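Local atomic coordinates of transcriptional regulator (Corynebacterium diphtheriae, PDB entry 3LMM), a protein that is probably a transcriptional regulator, with a Schlafen AlbA_2 domain and helix-turn-helix-clan domains that suggest nucleic-acid binding, though its function has not been established. Residues A[237-248]-A[317-328]. Numbering follows the deposited sequence.
Sequences RTAIELSIFDVH and SEPIDVRWIELD
Phe245 and Arg323 meet on one side of a parallel strand pair: the phenyl ring turns its edge to Arg323, Phe245 CE2 lying 3.6 Å from Arg323 CB, while the same CE2 stands over one face of the guanidinium. The two planes are 58° apart, so this is no flat stack. Arg323 arrives there because its chain bends at chi2 (-87°) and chi3 (-68°), folding back along its own strand, where NE, with Asp321 OD2 in the guanidinium plane, forms a salt bridge with the Asp321 carboxylate that probably helps fix the group's rotation. Ile325 CD1 also packs against Phe245, 3.7 Å from its CB.

The opposite face is apolar. Ile240 CG1 lies across Ile320 CB at 3.5 Å, and Leu242 CD1 touches Val322 CG2.

Between the two faces runs the parallel ladder: Ile320 N bonds Ala239 O, Glu241 N bonds Ile320 O, and the alternation continues to Phe245 N on Trp324 O (2.7 Å) and Glu326 N on Phe245 O. Leu327 N adds a further bond to Asp246 O at 3.2 Å.

Both strands are interior to a six-stranded mixed sheet: 240-245 also pairs antiparallel with 252-256, and 320-325 with 330-336. Strand 320-325 overlaps a region resembling the RecG-type helicase C-terminal family. Helix 264-278 packs over the apolar face, its Leu271 and Leu275 against Leu242 and its Val278 against Ile244 and Trp324.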
loop_
_atom_site.group_PDB
_atom_site.type_symbol
_atom_site.label_atom_id
_atom_site.label_comp_id
_atom_site.label_asym_id
_atom_site.label_seq_id
_atom_site.Cartn_x
_atom_site.Cartn_y
_atom_site.Cartn_z
ATOM N N ARG A 237 -3.002 -23.406 17.632
ATOM C CA ARG A 237 -3.559 -22.360 18.481
ATOM C C ARG A 237 -4.454 -21.438 17.678
ATOM O O ARG A 237 -4.348 -21.356 16.461
ATOM C CB ARG A 237 -2.457 -21.553 19.174
ATOM C CG ARG A 237 -2.021 -20.252 18.528
ATOM C CD ARG A 237 -1.527 -19.349 19.641
ATOM N NE ARG A 237 -0.803 -18.145 19.236
ATOM C CZ ARG A 237 0.311 -18.140 18.509
ATOM N NH1 ARG A 237 0.902 -16.985 18.209
ATOM N NH2 ARG A 237 0.823 -19.285 18.059
ATOM N N THR A 238 -5.353 -20.758 18.368
ATOM C CA THR A 238 -6.263 -19.867 17.699
ATOM C C THR A 238 -5.561 -18.592 17.307
ATOM O O THR A 238 -4.910 -17.944 18.130
ATOM C CB THR A 238 -7.445 -19.570 18.594
ATOM O OG1 THR A 238 -8.180 -20.782 18.784
ATOM C CG2 THR A 238 -8.344 -18.519 17.974
ATOM N N ALA A 239 -5.675 -18.235 16.036
ATOM C CA ALA A 239 -5.030 -17.025 15.547
ATOM C C ALA A 239 -5.989 -15.859 15.612
ATOM O O ALA A 239 -5.603 -14.739 15.943
ATOM C CB ALA A 239 -4.552 -17.234 14.119
ATOM N N ILE A 240 -7.251 -16.143 15.315
ATOM C CA ILE A 240 -8.278 -15.114 15.307
ATOM C C ILE A 240 -9.620 -15.763 15.615
ATOM O O ILE A 240 -9.857 -16.913 15.250
ATOM C CB ILE A 240 -8.324 -14.446 13.909
ATOM C CG1 ILE A 240 -9.251 -13.256 13.907
ATOM C CG2 ILE A 240 -8.770 -15.450 12.856
ATOM C CD1 ILE A 240 -8.991 -12.339 12.766
ATOM N N GLU A 241 -10.494 -15.048 16.310
ATOM C CA GLU A 241 -11.804 -15.611 16.632
ATOM C C GLU A 241 -12.870 -14.527 16.695
ATOM O O GLU A 241 -12.560 -13.358 16.896
ATOM C CB GLU A 241 -11.733 -16.367 17.959
ATOM C CG GLU A 241 -11.154 -15.550 19.097
ATOM C CD GLU A 241 -11.125 -16.306 20.411
ATOM O OE1 GLU A 241 -10.506 -17.396 20.473
ATOM O OE2 GLU A 241 -11.714 -15.802 21.394
ATOM N N LEU A 242 -14.125 -14.923 16.529
ATOM C CA LEU A 242 -15.228 -13.974 16.536
ATOM C C LEU A 242 -16.195 -14.134 17.703
ATOM O O LEU A 242 -16.488 -15.252 18.136
ATOM C CB LEU A 242 -16.006 -14.084 15.221
ATOM C CG LEU A 242 -17.285 -13.252 15.035
ATOM C CD1 LEU A 242 -16.937 -11.764 14.889
ATOM C CD2 LEU A 242 -18.020 -13.750 13.806
ATOM N N SER A 243 -16.688 -12.999 18.197
ATOM C CA SER A 243 -17.647 -12.952 19.301
ATOM C C SER A 243 -18.761 -11.970 18.960
ATOM O O SER A 243 -18.566 -10.760 19.006
ATOM C CB SER A 243 -16.977 -12.491 20.594
ATOM O OG SER A 243 -15.998 -13.413 21.029
ATOM N N ILE A 244 -19.931 -12.505 18.632
ATOM C CA ILE A 244 -21.107 -11.716 18.269
ATOM C C ILE A 244 -21.846 -11.174 19.481
ATOM O O ILE A 244 -22.336 -11.937 20.305
ATOM C CB ILE A 244 -22.090 -12.576 17.506
ATOM C CG1 ILE A 244 -21.428 -13.084 16.224
ATOM C CG2 ILE A 244 -23.377 -11.800 17.263
ATOM C CD1 ILE A 244 -22.143 -14.266 15.626
ATOM N N PHE A 245 -21.959 -9.859 19.564
ATOM C CA PHE A 245 -22.651 -9.236 20.677
ATOM C C PHE A 245 -24.005 -8.701 20.259
ATOM O O PHE A 245 -24.319 -8.614 19.074
ATOM C CB PHE A 245 -21.829 -8.089 21.230
ATOM C CG PHE A 245 -20.665 -8.526 22.049
ATOM C CD1 PHE A 245 -20.843 -8.894 23.376
ATOM C CD2 PHE A 245 -19.383 -8.548 21.503
ATOM C CE1 PHE A 245 -19.765 -9.270 24.152
ATOM C CE2 PHE A 245 -18.292 -8.924 22.266
ATOM C CZ PHE A 245 -18.479 -9.284 23.594
ATOM N N ASP A 246 -24.808 -8.323 21.242
ATOM C CA ASP A 246 -26.120 -7.792 20.937
ATOM C C ASP A 246 -26.013 -6.274 20.862
ATOM O O ASP A 246 -26.654 -5.630 20.033
ATOM C CB ASP A 246 -27.113 -8.247 22.008
ATOM C CG ASP A 246 -28.560 -8.042 21.595
ATOM O OD1 ASP A 246 -28.866 -8.156 20.375
ATOM O OD2 ASP A 246 -29.394 -7.803 22.503
ATOM N N VAL A 247 -25.183 -5.708 21.728
ATOM C CA VAL A 247 -24.969 -4.269 21.742
ATOM C C VAL A 247 -23.689 -3.933 22.523
ATOM O O VAL A 247 -23.364 -4.588 23.512
ATOM C CB VAL A 247 -26.213 -3.524 22.327
ATOM C CG1 VAL A 247 -26.492 -3.979 23.740
ATOM C CG2 VAL A 247 -26.001 -2.015 22.262
ATOM N N HIS A 248 -22.947 -2.935 22.046
ATOM C CA HIS A 248 -21.698 -2.527 22.682
ATOM C C HIS A 248 -21.937 -2.361 24.165
ATOM O O HIS A 248 -22.402 -1.311 24.606
ATOM C CB HIS A 248 -21.188 -1.205 22.083
ATOM C CG HIS A 248 -19.863 -0.761 22.633
ATOM N ND1 HIS A 248 -18.749 -1.577 22.657
ATOM C CD2 HIS A 248 -19.474 0.414 23.183
ATOM C CE1 HIS A 248 -17.734 -0.924 23.198
ATOM N NE2 HIS A 248 -18.147 0.287 23.525
ATOM N N SER A 317 0.438 -14.580 22.390
ATOM C CA SER A 317 -0.466 -15.722 22.435
ATOM C C SER A 317 -1.872 -15.350 22.027
ATOM O O SER A 317 -2.403 -15.846 21.029
ATOM C CB SER A 317 -0.487 -16.305 23.844
ATOM O OG SER A 317 0.805 -16.746 24.232
ATOM N N GLU A 318 -2.463 -14.461 22.817
ATOM C CA GLU A 318 -3.821 -13.995 22.597
ATOM C C GLU A 318 -4.176 -13.790 21.112
ATOM O O GLU A 318 -3.442 -13.157 20.361
ATOM C CB GLU A 318 -4.071 -12.722 23.440
ATOM C CG GLU A 318 -2.988 -11.609 23.418
ATOM C CD GLU A 318 -1.854 -11.771 24.445
ATOM O OE1 GLU A 318 -0.856 -12.466 24.142
ATOM O OE2 GLU A 318 -1.970 -11.194 25.554
ATOM N N PRO A 319 -5.314 -14.351 20.673
ATOM C CA PRO A 319 -5.770 -14.244 19.285
ATOM C C PRO A 319 -6.308 -12.872 18.932
ATOM O O PRO A 319 -6.609 -12.062 19.806
ATOM C CB PRO A 319 -6.873 -15.298 19.192
ATOM C CG PRO A 319 -6.613 -16.206 20.370
ATOM C CD PRO A 319 -6.198 -15.243 21.433
ATOM N N ILE A 320 -6.414 -12.617 17.636
ATOM C CA ILE A 320 -6.969 -11.367 17.166
ATOM C C ILE A 320 -8.401 -11.479 17.661
ATOM O O ILE A 320 -9.101 -12.446 17.340
ATOM C CB ILE A 320 -6.978 -11.295 15.621
ATOM C CG1 ILE A 320 -5.541 -11.356 15.083
ATOM C CG2 ILE A 320 -7.678 -10.032 15.163
ATOM C CD1 ILE A 320 -5.437 -11.509 13.566
ATOM N N ASP A 321 -8.820 -10.512 18.465
ATOM C CA ASP A 321 -10.170 -10.499 19.007
ATOM C C ASP A 321 -11.030 -9.667 18.080
ATOM O O ASP A 321 -10.830 -8.456 17.972
ATOM C CB ASP A 321 -10.165 -9.867 20.411
ATOM C CG ASP A 321 -11.549 -9.802 21.041
ATOM O OD1 ASP A 321 -11.686 -9.221 22.148
ATOM O OD2 ASP A 321 -12.502 -10.335 20.433
ATOM N N VAL A 322 -11.957 -10.316 17.384
ATOM C CA VAL A 322 -12.868 -9.593 16.505
ATOM C C VAL A 322 -14.276 -9.800 17.024
ATOM O O VAL A 322 -14.715 -10.935 17.191
ATOM C CB VAL A 322 -12.767 -10.041 14.987
ATOM C CG1 VAL A 322 -12.659 -11.539 14.868
ATOM C CG2 VAL A 322 -13.985 -9.542 14.215
ATOM N N ARG A 323 -14.956 -8.699 17.331
ATOM C CA ARG A 323 -16.325 -8.779 17.812
ATOM C C ARG A 323 -17.232 -7.986 16.892
ATOM O O ARG A 323 -16.811 -7.009 16.276
ATOM C CB ARG A 323 -16.467 -8.285 19.265
ATOM C CG ARG A 323 -15.814 -6.964 19.599
ATOM C CD ARG A 323 -14.360 -7.158 19.996
ATOM N NE ARG A 323 -14.181 -7.865 21.268
ATOM C CZ ARG A 323 -14.516 -7.374 22.458
ATOM N NH1 ARG A 323 -15.063 -6.164 22.554
ATOM N NH2 ARG A 323 -14.286 -8.091 23.550
ATOM N N TRP A 324 -18.475 -8.440 16.796
ATOM C CA TRP A 324 -19.481 -7.826 15.950
ATOM C C TRP A 324 -20.677 -7.400 16.788
ATOM O O TRP A 324 -21.239 -8.211 17.515
ATOM C CB TRP A 324 -19.934 -8.835 14.901
ATOM C CG TRP A 324 -21.077 -8.375 14.087
ATOM C CD1 TRP A 324 -22.403 -8.414 14.427
ATOM C CD2 TRP A 324 -21.013 -7.787 12.796
ATOM N NE1 TRP A 324 -23.169 -7.882 13.420
ATOM C CE2 TRP A 324 -22.340 -7.489 12.403
ATOM C CE3 TRP A 324 -19.963 -7.476 11.928
ATOM C CZ2 TRP A 324 -22.641 -6.902 11.171
ATOM C CZ3 TRP A 324 -20.261 -6.890 10.708
ATOM C CH2 TRP A 324 -21.589 -6.609 10.339
ATOM N N ILE A 325 -21.074 -6.138 16.677
ATOM C CA ILE A 325 -22.217 -5.626 17.433
ATOM C C ILE A 325 -23.468 -5.584 16.571
ATOM O O ILE A 325 -23.559 -4.785 15.643
ATOM C CB ILE A 325 -21.951 -4.217 17.920
ATOM C CG1 ILE A 325 -20.552 -4.155 18.505
ATOM C CG2 ILE A 325 -22.960 -3.829 18.963
ATOM C CD1 ILE A 325 -20.291 -5.245 19.462
ATOM N N GLU A 326 -24.443 -6.420 16.902
ATOM C CA GLU A 326 -25.689 -6.507 16.141
ATOM C C GLU A 326 -26.460 -5.215 15.898
ATOM O O GLU A 326 -26.585 -4.763 14.763
ATOM C CB GLU A 326 -26.633 -7.500 16.816
ATOM C CG GLU A 326 -26.200 -8.949 16.732
ATOM C CD GLU A 326 -26.489 -9.568 15.381
ATOM O OE1 GLU A 326 -27.674 -9.582 14.985
ATOM O OE2 GLU A 326 -25.537 -10.038 14.717
ATOM N N LEU A 327 -26.993 -4.646 16.974
ATOM C CA LEU A 327 -27.806 -3.444 16.894
ATOM C C LEU A 327 -27.111 -2.180 16.390
ATOM O O LEU A 327 -27.772 -1.235 15.960
ATOM C CB LEU A 327 -28.462 -3.184 18.256
ATOM C CG LEU A 327 -29.431 -4.289 18.703
ATOM C CD1 LEU A 327 -29.990 -3.990 20.088
ATOM C CD2 LEU A 327 -30.562 -4.404 17.688
ATOM N N ASP A 328 -25.786 -2.163 16.424
ATOM C CA ASP A 328 -25.047 -0.994 15.969
ATOM C C ASP A 328 -24.388 -1.238 14.628
ATOM O O ASP A 328 -23.808 -0.331 14.029
ATOM C CB ASP A 328 -23.998 -0.605 17.008
ATOM C CG ASP A 328 -24.618 0.001 18.248
ATOM O OD1 ASP A 328 -25.382 0.982 18.082
ATOM O OD2 ASP A 328 -24.354 -0.491 19.376
#